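Long-range contacts in Tv2483 (Treponema vincentii, PDB 6DET), which binds L-arginine with high selectivity and, as a solute-binding lipoprotein, probably delivers it to an ABC transporter: residues 32-43 against 94-102; 110-118 against 225-235. All coordinates share one frame; numbering follows the deposited sequence.

Contact 1 lies in the interior of the arginine-bound protein, where two neighbouring parallel strands run up to the ligand; contact 2 is partly buried and packs the start of helix 228-243, and the turn before it, against the short strand 114-115 and its flanks. Both reach the same mixed sheet, on the same side of the chain's centre, with their own centres about 12 Å apart. They also touch: Ile99 CD1 packs on Tyr113 CE1 at 3.6 Å, and Val32 and Leu38 of contact 1 meet Leu230 of contact 2. Contact 1 is built from backbone bonds and mostly branched apolar side chains, with a carboxylate at one end and the ligand at the other. Contact 2 relies on long polar side chains reaching backbone atoms.

Contact 1. Residues 32-43 against 94-102; sequences VQVKSALVIGVS and GVIDCIASG. With ARG (arginine), chain B.
Ile40 and Cys98 meet on one face of the sheet, where Ile40 CG1 lies 3.8 Å from Cys98 SG. The sulfur is swung between its own backbone N and carbonyl carbon (chi1 64°), and Leu38 CD2 also packs on it. Farther along, Ile40 CG2 touches the Ala100 methyl, and Phe66 of helix 61-73 packs on Leu38 and Ile40. Val39 points toward segment 94-102: its CG1 branch rests against Ile96 CG2 at 3.7 Å, while Gly41 leaves room for the Ile96 side chain to lie beside its CA.

Between these layers the backbones pair in parallel. Gly41 N donates to Cys98 O, and Gly41 O receives Ala100 N at 3.1 Å in a nearly straight bond (176°). Val39 O is shared by Asp97 N at 2.8 Å and, weakly, by Cys98 N.

Asp97 takes over where the ladder stops. Its OD2 accepts Val39 N at 3.0 Å on the anti side of the carboxylate, 27° out of plane, while its CB presses on Leu38 CD1. OD1 forms a salt bridge with Arg224 and takes a bond from a water that also binds Lys35 NZ, so the carboxylate is gripped through both oxygens.

At the opposite end Ser101 OG lies 3.1 Å from Val42 CB and is hydrogen-bonded to Ser50 OG. Here the chain turns a corner, and the bound arginine closes the edge: its NH1 donates to Ser43 OG at 2.8 Å, its NH2 to Ser101 O and its amino N to Gly102 O. Adjacent parallel strands whose C-terminal ends feed a ligand pocket are characteristic of the α/β lobes of periplasmic-type solute-binding proteins, here of family 3.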
ATOM      1  N   VAL A  32      22.424   0.270   8.812  1.00 38.38           N
ATOM      2  CA  VAL A  32      21.891  -0.910   8.136  1.00 37.68           C
ATOM      3  C   VAL A  32      23.013  -1.814   7.649  1.00 37.97           C
ATOM      4  O   VAL A  32      22.926  -3.046   7.755  1.00 36.95           O
ATOM      5  CB  VAL A  32      20.975  -0.468   6.978  1.00 39.56           C
ATOM      6  CG1 VAL A  32      20.710  -1.615   6.013  1.00 40.72           C
ATOM      7  CG2 VAL A  32      19.706   0.120   7.550  1.00 34.67           C
ATOM      8  N   GLN A  33      24.092  -1.231   7.118  1.00 35.67           N
ATOM      9  CA  GLN A  33      25.200  -2.056   6.643  1.00 36.63           C
ATOM     10  C   GLN A  33      25.870  -2.823   7.780  1.00 40.01           C
ATOM     11  O   GLN A  33      26.273  -3.975   7.594  1.00 39.44           O
ATOM     12  CB  GLN A  33      26.242  -1.220   5.906  1.00 36.91           C
ATOM     13  CG  GLN A  33      27.235  -2.135   5.235  1.00 39.80           C
ATOM     14  CD  GLN A  33      28.234  -1.422   4.354  1.00 44.95           C
ATOM     15  OE1 GLN A  33      28.705  -0.319   4.667  1.00 43.50           O
ATOM     16  NE2 GLN A  33      28.611  -2.079   3.264  1.00 51.33           N
ATOM     17  N   VAL A  34      26.000  -2.203   8.954  1.00 38.44           N
ATOM     18  CA  VAL A  34      26.682  -2.857  10.070  1.00 40.44           C
ATOM     19  C   VAL A  34      25.849  -4.025  10.591  1.00 42.38           C
ATOM     20  O   VAL A  34      26.385  -5.111  10.859  1.00 42.61           O
ATOM     21  CB  VAL A  34      26.992  -1.839  11.182  1.00 43.99           C
ATOM     22  CG1 VAL A  34      27.513  -2.558  12.446  1.00 45.68           C
ATOM     23  CG2 VAL A  34      28.059  -0.807  10.683  1.00 54.75           C
ATOM     24  N   LYS A  35      24.540  -3.803  10.765  1.00 43.50           N
ATOM     25  CA  LYS A  35      23.615  -4.883  11.148  1.00 47.14           C
ATOM     26  C   LYS A  35      23.465  -5.897  10.032  1.00 49.52           C
ATOM     27  O   LYS A  35      23.057  -7.029  10.290  1.00 42.81           O
ATOM     28  CB  LYS A  35      22.214  -4.358  11.467  1.00 57.80           C
ATOM     29  CG  LYS A  35      22.118  -3.227  12.454  1.00 73.95           C
ATOM     30  CD  LYS A  35      20.762  -2.505  12.308  1.00 96.11           C
ATOM     31  CE  LYS A  35      20.737  -1.208  13.115  1.00113.02           C
ATOM     32  NZ  LYS A  35      19.409  -0.538  13.154  1.00116.43           N
ATOM     33  N   SER A  36      23.761  -5.495   8.797  1.00 39.28           N
ATOM     34  CA  SER A  36      23.654  -6.358   7.626  1.00 50.69           C
ATOM     35  C   SER A  36      22.222  -6.854   7.473  1.00 41.78           C
ATOM     36  O   SER A  36      21.974  -8.004   7.116  1.00 39.93           O
ATOM     37  CB  SER A  36      24.639  -7.523   7.688  1.00 55.94           C
ATOM     38  OG  SER A  36      24.923  -7.976   6.373  1.00 55.37           O
ATOM     39  N   ALA A  37      21.282  -5.976   7.769  1.00 37.27           N
ATOM     40  CA  ALA A  37      19.876  -6.340   7.651  1.00 38.49           C
ATOM     41  C   ALA A  37      19.001  -5.115   7.489  1.00 43.16           C
ATOM     42  O   ALA A  37      19.270  -4.062   8.062  1.00 39.25           O
ATOM     43  CB  ALA A  37      19.436  -7.109   8.886  1.00 43.00           C
ATOM     44  N   LEU A  38      17.889  -5.294   6.773  1.00 38.70           N
ATOM     45  CA  LEU A  38      16.908  -4.241   6.613  1.00 36.65           C
ATOM     46  C   LEU A  38      15.583  -4.816   7.075  1.00 37.04           C
ATOM     47  O   LEU A  38      15.200  -5.900   6.623  1.00 38.85           O
ATOM     48  CB  LEU A  38      16.796  -3.768   5.172  1.00 32.13           C
ATOM     49  CG  LEU A  38      15.835  -2.593   4.972  1.00 38.07           C
ATOM     50  CD1 LEU A  38      16.389  -1.281   5.517  1.00 33.75           C
ATOM     51  CD2 LEU A  38      15.491  -2.421   3.492  1.00 37.08           C
ATOM     52  N   VAL A  39      14.947  -4.138   8.020  1.00 32.46           N
ATOM     53  CA  VAL A  39      13.667  -4.587   8.578  1.00 32.70           C
ATOM     54  C   VAL A  39      12.557  -3.857   7.837  1.00 39.58           C
ATOM     55  O   VAL A  39      12.422  -2.628   7.935  1.00 37.93           O
ATOM     56  CB  VAL A  39      13.593  -4.351  10.091  1.00 40.83           C
ATOM     57  CG1 VAL A  39      12.227  -4.767  10.628  1.00 37.89           C
ATOM     58  CG2 VAL A  39      14.712  -5.115  10.808  1.00 42.88           C
ATOM     59  N   ILE A  40      11.768  -4.615   7.072  1.00 33.87           N
ATOM     60  CA  ILE A  40      10.715  -4.066   6.218  1.00 31.61           C
ATOM     61  C   ILE A  40       9.391  -4.401   6.907  1.00 35.29           C
ATOM     62  O   ILE A  40       9.027  -5.572   6.993  1.00 35.55           O
ATOM     63  CB  ILE A  40      10.752  -4.665   4.798  1.00 32.69           C
ATOM     64  CG1 ILE A  40      12.130  -4.465   4.131  1.00 35.96           C
ATOM     65  CG2 ILE A  40       9.634  -4.076   3.927  1.00 32.41           C
ATOM     66  CD1 ILE A  40      12.887  -5.767   3.977  1.00 38.88           C
ATOM     67  N   GLY A  41       8.701  -3.399   7.443  1.00 33.26           N
ATOM     68  CA  GLY A  41       7.403  -3.626   8.058  1.00 34.76           C
ATOM     69  C   GLY A  41       6.334  -3.796   6.997  1.00 33.05           C
ATOM     70  O   GLY A  41       6.259  -3.010   6.047  1.00 32.10           O
ATOM     71  N   VAL A  42       5.488  -4.814   7.167  1.00 34.46           N
ATOM     72  CA  VAL A  42       4.437  -5.099   6.196  1.00 37.54           C
ATOM     73  C   VAL A  42       3.174  -5.477   6.946  1.00 32.63           C
ATOM     74  O   VAL A  42       3.221  -6.085   8.024  1.00 37.48           O
ATOM     75  CB  VAL A  42       4.821  -6.243   5.220  1.00 34.99           C
ATOM     76  CG1 VAL A  42       5.937  -5.802   4.267  1.00 36.36           C
ATOM     77  CG2 VAL A  42       5.267  -7.476   5.997  1.00 38.51           C
ATOM     78  N   SER A  43       2.036  -5.145   6.333  1.00 31.84           N
ATOM     79  CA  SER A  43       0.807  -5.867   6.628  1.00 33.69           C
ATOM     80  C   SER A  43       0.822  -7.145   5.795  1.00 45.96           C
ATOM     81  O   SER A  43       0.900  -7.093   4.566  1.00 39.70           O
ATOM     82  CB  SER A  43      -0.410  -5.011   6.292  1.00 36.35           C
ATOM     83  OG  SER A  43      -0.543  -3.850   7.126  1.00 35.71           O
ATOM     84  N   GLY A  94      12.499   2.585  15.712  1.00 40.67           N
ATOM     85  CA  GLY A  94      13.524   1.692  15.206  1.00 45.20           C
ATOM     86  C   GLY A  94      13.199   0.216  15.212  1.00 41.46           C
ATOM     87  O   GLY A  94      14.097  -0.594  14.945  1.00 43.01           O
ATOM     88  N   VAL A  95      11.952  -0.165  15.512  1.00 41.01           N
ATOM     89  CA  VAL A  95      11.564  -1.567  15.403  1.00 42.94           C
ATOM     90  C   VAL A  95      11.647  -2.032  13.955  1.00 41.42           C
ATOM     91  O   VAL A  95      12.069  -3.167  13.684  1.00 37.87           O
ATOM     92  CB  VAL A  95      10.152  -1.786  15.983  1.00 45.76           C
ATOM     93  CG1 VAL A  95       9.734  -3.245  15.800  1.00 44.06           C
ATOM     94  CG2 VAL A  95      10.130  -1.390  17.454  1.00 46.26           C
ATOM     95  N   ILE A  96      11.230  -1.178  13.012  1.00 34.91           N
ATOM     96  CA  ILE A  96      11.405  -1.406  11.582  1.00 32.77           C
ATOM     97  C   ILE A  96      12.256  -0.279  11.006  1.00 37.49           C
ATOM     98  O   ILE A  96      12.441   0.767  11.626  1.00 36.02           O
ATOM     99  CB  ILE A  96      10.075  -1.501  10.837  1.00 31.54           C
ATOM    100  CG1 ILE A  96       9.296  -0.185  10.975  1.00 35.98           C
ATOM    101  CG2 ILE A  96       9.289  -2.661  11.460  1.00 31.95           C
ATOM    102  CD1 ILE A  96       7.822  -0.196  10.372  1.00 35.82           C
ATOM    103  N   ASP A  97      12.742  -0.504   9.784  1.00 32.62           N
ATOM    104  CA  ASP A  97      13.537   0.493   9.056  1.00 33.85           C
ATOM    105  C   ASP A  97      12.752   1.177   7.943  1.00 35.45           C
ATOM    106  O   ASP A  97      13.152   2.260   7.484  1.00 32.04           O
ATOM    107  CB  ASP A  97      14.786  -0.164   8.453  1.00 34.10           C
ATOM    108  CG  ASP A  97      15.746  -0.683   9.527  1.00 37.40           C
ATOM    109  OD1 ASP A  97      15.975   0.036  10.521  1.00 34.14           O
ATOM    110  OD2 ASP A  97      16.276  -1.799   9.372  1.00 39.04           O
ATOM    111  N   CYS A  98      11.674   0.559   7.482  1.00 31.92           N
ATOM    112  CA  CYS A  98      10.880   1.124   6.399  1.00 29.72           C
ATOM    113  C   CYS A  98       9.537   0.411   6.390  1.00 28.57           C
ATOM    114  O   CYS A  98       9.339  -0.587   7.097  1.00 30.60           O
ATOM    115  CB  CYS A  98      11.593   0.982   5.060  1.00 32.72           C
ATOM    116  SG  CYS A  98      11.864  -0.695   4.512  1.00 33.04           S
ATOM    117  N   ILE A  99       8.610   0.948   5.591  1.00 28.38           N
ATOM    118  CA  ILE A  99       7.230   0.460   5.528  1.00 28.81           C
ATOM    119  C   ILE A  99       6.879   0.231   4.066  1.00 29.23           C
ATOM    120  O   ILE A  99       7.115   1.108   3.233  1.00 29.64           O
ATOM    121  CB  ILE A  99       6.226   1.457   6.130  1.00 28.47           C
ATOM    122  CG1 ILE A  99       6.635   1.895   7.546  1.00 29.64           C
ATOM    123  CG2 ILE A  99       4.827   0.810   6.185  1.00 28.77           C
ATOM    124  CD1 ILE A  99       5.962   3.181   7.990  1.00 33.81           C
ATOM    125  N   ALA A 100       6.384  -0.966   3.756  1.00 28.32           N
ATOM    126  CA  ALA A 100       5.904  -1.304   2.422  1.00 29.75           C
ATOM    127  C   ALA A 100       4.431  -1.722   2.566  1.00 30.58           C
ATOM    128  O   ALA A 100       3.711  -1.121   3.364  1.00 33.45           O
ATOM    129  CB  ALA A 100       6.808  -2.378   1.802  1.00 29.90           C
ATOM    130  N   SER A 101       3.965  -2.705   1.792  1.00 29.54           N
ATOM    131  CA  SER A 101       2.555  -3.135   1.802  1.00 24.70           C
ATOM    132  C   SER A 101       1.615  -2.107   1.182  1.00 28.22           C
ATOM    133  O   SER A 101       0.470  -1.955   1.619  1.00 33.99           O
ATOM    134  CB  SER A 101       2.084  -3.485   3.229  1.00 25.90           C
ATOM    135  OG  SER A 101       2.788  -4.606   3.615  1.00 37.85           O
ATOM    136  N   GLY A 102       2.071  -1.406   0.136  1.00 29.13           N
ATOM    137  CA  GLY A 102       1.188  -0.490  -0.568  1.00 34.70           C
ATOM    138  C   GLY A 102       1.001   0.834   0.150  1.00 26.76           C
ATOM    139  O   GLY A 102      -0.118   1.323   0.299  1.00 29.96           O
TER
HETATM  140  N   ARG B 500      -2.462   2.469   0.775  1.00 27.15           N
HETATM  141  CA  ARG B 500      -2.795   2.172   2.192  1.00 34.97           C
HETATM  142  C   ARG B 500      -2.015   3.115   3.102  1.00 36.76           C
HETATM  143  O   ARG B 500      -0.996   3.669   2.648  1.00 30.75           O
HETATM  144  CB  ARG B 500      -2.459   0.724   2.544  1.00 31.47           C
HETATM  145  CG  ARG B 500      -3.312  -0.315   1.825  1.00 33.97           C
HETATM  146  CD  ARG B 500      -2.910  -1.757   2.122  1.00 34.94           C
HETATM  147  NE  ARG B 500      -3.131  -2.068   3.520  1.00 33.12           N
HETATM  148  CZ  ARG B 500      -2.173  -2.225   4.428  1.00 33.39           C
HETATM  149  NH1 ARG B 500      -2.537  -2.465   5.690  1.00 33.84           N
HETATM  150  NH2 ARG B 500      -0.885  -2.126   4.098  1.00 32.76           N
HETATM  151  OXT ARG B 500      -2.390   3.297   4.268  1.00 29.36           O
HETATM  152  O   HOH W   1      18.665   0.986  11.207  1.00 49.16           O

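Contact 2. Residues 110-118 against 225-235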
ATOM      1  N   LYS A 110       4.070  13.482   3.936  1.00 39.14           N
ATOM      2  CA  LYS A 110       5.350  14.123   3.634  1.00 42.51           C
ATOM      3  C   LYS A 110       5.940  14.824   4.847  1.00 38.77           C
ATOM      4  O   LYS A 110       7.164  15.032   4.896  1.00 35.61           O
ATOM      5  CB  LYS A 110       5.205  15.141   2.483  1.00 37.93           C
ATOM      6  CG  LYS A 110       4.958  14.478   1.138  1.00 34.03           C
ATOM      7  CD  LYS A 110       4.774  15.491  -0.019  1.00 39.24           C
ATOM      8  CE  LYS A 110       4.587  14.759  -1.353  1.00 38.74           C
ATOM      9  NZ  LYS A 110       4.092  15.631  -2.477  1.00 43.35           N
ATOM     10  N   GLN A 111       5.106  15.218   5.805  1.00 45.91           N
ATOM     11  CA  GLN A 111       5.566  15.844   7.039  1.00 49.41           C
ATOM     12  C   GLN A 111       5.939  14.833   8.114  1.00 39.34           C
ATOM     13  O   GLN A 111       6.378  15.236   9.191  1.00 42.43           O
ATOM     14  CB  GLN A 111       4.490  16.773   7.613  1.00 47.96           C
ATOM     15  CG  GLN A 111       3.848  17.715   6.626  1.00 63.81           C
ATOM     16  CD  GLN A 111       4.847  18.625   5.954  1.00 77.69           C
ATOM     17  OE1 GLN A 111       5.858  19.001   6.548  1.00 78.65           O
ATOM     18  NE2 GLN A 111       4.573  18.982   4.704  1.00 91.60           N
ATOM     19  N   HIS A 112       5.754  13.537   7.868  1.00 35.63           N
ATOM     20  CA  HIS A 112       5.997  12.523   8.885  1.00 39.22           C
ATOM     21  C   HIS A 112       6.991  11.472   8.456  1.00 32.51           C
ATOM     22  O   HIS A 112       7.477  10.716   9.310  1.00 34.65           O
ATOM     23  CB  HIS A 112       4.694  11.792   9.254  1.00 43.80           C
ATOM     24  CG  HIS A 112       3.678  12.649   9.932  1.00 58.34           C
ATOM     25  ND1 HIS A 112       3.309  12.458  11.245  1.00 64.46           N
ATOM     26  CD2 HIS A 112       2.935  13.685   9.477  1.00 55.41           C
ATOM     27  CE1 HIS A 112       2.390  13.346  11.575  1.00 63.48           C
ATOM     28  NE2 HIS A 112       2.145  14.101  10.520  1.00 60.62           N
ATOM     29  N   TYR A 113       7.292  11.383   7.168  1.00 32.06           N
ATOM     30  CA  TYR A 113       8.106  10.316   6.607  1.00 30.44           C
ATOM     31  C   TYR A 113       8.965  10.861   5.486  1.00 35.98           C
ATOM     32  O   TYR A 113       8.591  11.833   4.810  1.00 34.47           O
ATOM     33  CB  TYR A 113       7.254   9.179   6.003  1.00 29.37           C
ATOM     34  CG  TYR A 113       6.248   8.509   6.918  1.00 29.26           C
ATOM     35  CD1 TYR A 113       6.600   7.389   7.653  1.00 33.17           C
ATOM     36  CD2 TYR A 113       4.926   8.955   6.993  1.00 34.20           C
ATOM     37  CE1 TYR A 113       5.692   6.741   8.449  1.00 34.06           C
ATOM     38  CE2 TYR A 113       4.009   8.322   7.798  1.00 38.10           C
ATOM     39  CZ  TYR A 113       4.395   7.211   8.525  1.00 36.89           C
ATOM     40  OH  TYR A 113       3.481   6.558   9.328  1.00 36.87           O
ATOM     41  N   ARG A 114      10.101  10.195   5.272  1.00 34.13           N
ATOM     42  CA  ARG A 114      10.897  10.346   4.060  1.00 32.24           C
ATOM     43  C   ARG A 114      10.481   9.231   3.115  1.00 34.49           C
ATOM     44  O   ARG A 114      10.567   8.056   3.469  1.00 31.68           O
ATOM     45  CB  ARG A 114      12.399  10.259   4.355  1.00 31.30           C
ATOM     46  CG  ARG A 114      13.280  10.399   3.085  1.00 34.49           C
ATOM     47  CD  ARG A 114      14.766  10.390   3.413  1.00 33.16           C
ATOM     48  NE  ARG A 114      15.145  11.541   4.227  1.00 36.36           N
ATOM     49  CZ  ARG A 114      15.584  12.697   3.749  1.00 40.18           C
ATOM     50  NH1 ARG A 114      15.709  12.880   2.431  1.00 42.59           N
ATOM     51  NH2 ARG A 114      15.887  13.674   4.593  1.00 40.24           N
ATOM     52  N   MET A 115       9.993   9.582   1.935  1.00 28.95           N
ATOM     53  CA  MET A 115       9.435   8.585   1.034  1.00 29.36           C
ATOM     54  C   MET A 115      10.306   8.466  -0.213  1.00 30.40           C
ATOM     55  O   MET A 115      10.868   9.460  -0.696  1.00 33.19           O
ATOM     56  CB  MET A 115       7.977   8.935   0.695  1.00 35.95           C
ATOM     57  CG  MET A 115       7.092   8.793   1.950  1.00 39.21           C
ATOM     58  SD  MET A 115       5.346   9.284   1.825  1.00 40.46           S
ATOM     59  CE  MET A 115       5.541  11.049   1.834  1.00 43.03           C
ATOM     60  N   CYS A 116      10.478   7.242  -0.701  0.62 28.59           N
ATOM     61  CA  CYS A 116      11.339   7.064  -1.856  0.62 25.89           C
ATOM     62  C   CYS A 116      10.529   7.290  -3.125  0.62 28.06           C
ATOM     63  O   CYS A 116       9.297   7.344  -3.102  0.62 28.19           O
ATOM     64  CB  CYS A 116      11.970   5.680  -1.869  0.62 32.87           C
ATOM     65  SG  CYS A 116      10.811   4.366  -2.270  0.62 30.01           S
ATOM     66  N   THR A 117      11.243   7.423  -4.236  1.00 26.69           N
ATOM     67  CA  THR A 117      10.615   7.737  -5.494  1.00 28.19           C
ATOM     68  C   THR A 117       9.480   6.727  -5.744  1.00 30.24           C
ATOM     69  O   THR A 117       9.672   5.524  -5.534  1.00 29.41           O
ATOM     70  CB  THR A 117      11.636   7.729  -6.621  1.00 38.08           C
ATOM     71  OG1 THR A 117      10.990   8.174  -7.828  1.00 50.72           O
ATOM     72  CG2 THR A 117      12.217   6.359  -6.793  1.00 39.95           C
ATOM     73  N   PRO A 118       8.299   7.189  -6.125  1.00 29.75           N
ATOM     74  CA  PRO A 118       7.148   6.275  -6.257  1.00 29.56           C
ATOM     75  C   PRO A 118       7.376   5.146  -7.248  1.00 27.35           C
ATOM     76  O   PRO A 118       8.037   5.306  -8.274  1.00 28.21           O
ATOM     77  CB  PRO A 118       6.031   7.203  -6.731  1.00 33.37           C
ATOM     78  CG  PRO A 118       6.373   8.513  -6.139  1.00 38.40           C
ATOM     79  CD  PRO A 118       7.876   8.597  -6.089  1.00 30.69           C
ATOM     80  N   GLN A 225      12.358  10.164   8.756  1.00 33.93           N
ATOM     81  CA  GLN A 225      12.576  11.457   8.109  1.00 32.85           C
ATOM     82  C   GLN A 225      14.056  11.754   7.904  1.00 33.95           C
ATOM     83  O   GLN A 225      14.464  12.240   6.839  1.00 36.97           O
ATOM     84  CB  GLN A 225      11.935  12.568   8.944  1.00 36.87           C
ATOM     85  CG  GLN A 225      10.430  12.510   8.939  1.00 44.50           C
ATOM     86  CD  GLN A 225       9.813  13.382   9.996  1.00 55.72           C
ATOM     87  OE1 GLN A 225       9.884  13.083  11.196  1.00 65.35           O
ATOM     88  NE2 GLN A 225       9.210  14.477   9.567  1.00 51.74           N
ATOM     89  N   ALA A 226      14.876  11.476   8.906  1.00 37.18           N
ATOM     90  CA  ALA A 226      16.280  11.847   8.854  1.00 38.11           C
ATOM     91  C   ALA A 226      17.124  10.932   7.973  1.00 34.38           C
ATOM     92  O   ALA A 226      18.303  11.218   7.772  1.00 35.78           O
ATOM     93  CB  ALA A 226      16.848  11.833  10.274  1.00 41.99           C
ATOM     94  N   ASP A 227      16.587   9.812   7.495  1.00 31.56           N
ATOM     95  CA  ASP A 227      17.430   8.720   6.984  1.00 30.84           C
ATOM     96  C   ASP A 227      17.687   8.872   5.477  1.00 32.34           C
ATOM     97  O   ASP A 227      17.387   8.007   4.647  1.00 33.94           O
ATOM     98  CB  ASP A 227      16.790   7.370   7.318  1.00 32.64           C
ATOM     99  CG  ASP A 227      16.916   6.997   8.794  1.00 36.83           C
ATOM    100  OD1 ASP A 227      17.332   7.862   9.610  1.00 38.05           O
ATOM    101  OD2 ASP A 227      16.582   5.832   9.150  1.00 38.52           O
ATOM    102  N   ALA A 228      18.323   9.987   5.137  1.00 36.65           N
ATOM    103  CA  ALA A 228      18.571  10.319   3.734  1.00 36.12           C
ATOM    104  C   ALA A 228      19.569   9.360   3.068  1.00 36.78           C
ATOM    105  O   ALA A 228      19.359   8.939   1.922  1.00 32.30           O
ATOM    106  CB  ALA A 228      19.045  11.756   3.637  1.00 37.42           C
ATOM    107  N   SER A 229      20.657   8.982   3.750  1.00 33.95           N
ATOM    108  CA  SER A 229      21.642   8.110   3.108  1.00 31.59           C
ATOM    109  C   SER A 229      21.082   6.705   2.879  1.00 36.98           C
ATOM    110  O   SER A 229      21.383   6.064   1.860  1.00 33.66           O
ATOM    111  CB  SER A 229      22.922   8.046   3.958  1.00 37.53           C
ATOM    112  OG  SER A 229      22.597   7.536   5.259  1.00 38.40           O
ATOM    113  N   LEU A 230      20.279   6.200   3.818  1.00 32.22           N
ATOM    114  CA  LEU A 230      19.627   4.911   3.605  1.00 31.71           C
ATOM    115  C   LEU A 230      18.710   4.970   2.386  1.00 32.42           C
ATOM    116  O   LEU A 230      18.750   4.091   1.519  1.00 31.90           O
ATOM    117  CB  LEU A 230      18.828   4.506   4.850  1.00 31.90           C
ATOM    118  CG  LEU A 230      17.992   3.224   4.720  1.00 36.72           C
ATOM    119  CD1 LEU A 230      18.877   2.055   4.319  1.00 33.27           C
ATOM    120  CD2 LEU A 230      17.255   2.893   6.042  1.00 34.80           C
ATOM    121  N   VAL A 231      17.900   6.020   2.287  1.00 33.33           N
ATOM    122  CA  VAL A 231      16.946   6.106   1.179  1.00 33.20           C
ATOM    123  C   VAL A 231      17.691   6.269  -0.142  1.00 29.32           C
ATOM    124  O   VAL A 231      17.329   5.653  -1.151  1.00 31.09           O
ATOM    125  CB  VAL A 231      15.943   7.247   1.419  1.00 33.43           C
ATOM    126  CG1 VAL A 231      15.112   7.546   0.147  1.00 33.24           C
ATOM    127  CG2 VAL A 231      15.022   6.918   2.563  1.00 32.72           C
ATOM    128  N   ALA A 232      18.752   7.087  -0.162  1.00 30.33           N
ATOM    129  CA  ALA A 232      19.537   7.258  -1.388  1.00 32.44           C
ATOM    130  C   ALA A 232      20.139   5.939  -1.861  1.00 37.24           C
ATOM    131  O   ALA A 232      20.156   5.657  -3.065  1.00 33.86           O
ATOM    132  CB  ALA A 232      20.652   8.287  -1.182  1.00 34.23           C
ATOM    133  N   LYS A 233      20.665   5.130  -0.935  1.00 32.33           N
ATOM    134  CA  LYS A 233      21.220   3.834  -1.313  1.00 36.43           C
ATOM    135  C   LYS A 233      20.147   2.955  -1.923  1.00 32.36           C
ATOM    136  O   LYS A 233      20.343   2.331  -2.975  1.00 35.76           O
ATOM    137  CB  LYS A 233      21.835   3.138  -0.086  1.00 36.50           C
ATOM    138  CG  LYS A 233      22.901   2.127  -0.421  1.00 45.22           C
ATOM    139  CD  LYS A 233      24.192   2.849  -0.675  1.00 45.55           C
ATOM    140  CE  LYS A 233      25.287   1.938  -1.103  1.00 62.85           C
ATOM    141  NZ  LYS A 233      26.487   2.743  -1.394  1.00 67.33           N
ATOM    142  N   ILE A 234      19.002   2.874  -1.240  1.00 30.56           N
ATOM    143  CA  ILE A 234      17.861   2.092  -1.708  1.00 32.28           C
ATOM    144  C   ILE A 234      17.440   2.551  -3.098  1.00 31.02           C
ATOM    145  O   ILE A 234      17.225   1.744  -4.008  1.00 31.42           O
ATOM    146  CB  ILE A 234      16.701   2.234  -0.718  1.00 32.53           C
ATOM    147  CG1 ILE A 234      17.047   1.616   0.653  1.00 41.51           C
ATOM    148  CG2 ILE A 234      15.422   1.627  -1.329  1.00 37.91           C
ATOM    149  CD1 ILE A 234      17.175   0.210   0.661  1.00 46.81           C
ATOM    150  N   GLU A 235      17.316   3.857  -3.278  1.00 33.43           N
ATOM    151  CA  GLU A 235      16.848   4.367  -4.563  1.00 37.38           C
ATOM    152  C   GLU A 235      17.835   4.035  -5.677  1.00 37.21           C
ATOM    153  O   GLU A 235      17.426   3.743  -6.807  1.00 31.91           O
ATOM    154  CB  GLU A 235      16.609   5.869  -4.465  1.00 32.92           C
ATOM    155  CG  GLU A 235      15.356   6.210  -3.672  1.00 34.16           C
ATOM    156  CD  GLU A 235      15.096   7.690  -3.584  1.00 36.80           C
ATOM    157  OE1 GLU A 235      16.076   8.480  -3.578  1.00 41.32           O
ATOM    158  OE2 GLU A 235      13.908   8.061  -3.530  1.00 33.01           O
TER
HETATM  159  O   HOH W   2       9.863   9.440  10.447  1.00 39.06           O
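Arg114 folds its guanidinium over the start of a helix and bonds to a backbone carbonyl, Gln225 O, rather than to a carboxylate. This is strand-to-helix packing in the α/β fold of a family 3 solute-binding protein: strand 114-115 pairs with strand 215-223, and the chain leaving that strand turns into helix 228-243. The arginine chain runs straight to CD and bends there (chi3 -64°), which brings NE 2.8 Å from Gln225 O; NH2 adds a weak bond to the same oxygen. NE approaches from above the carbonyl plane, 37° out of it, while the oxygen sits near the edge of the guanidinium. Over one guanidinium face stands the methyl of Ala228, with CB 3.6 Å from CZ, and Val231 CG2 packs against Arg114 CD. Val231 also touches Phe223.

The Gln225 side chain reaches back toward segment 110-118, its CG 3.5 Å from His112 O, and a water joins that oxygen to Gln225 N. Two helical turns beyond Ala228, Glu235 reaches the opposite end of the contact, where its CG lies beside Cys116 CB and its OE2 accepts Thr117 N at 2.8 Å, on the anti side and 16° out of the carboxylate plane.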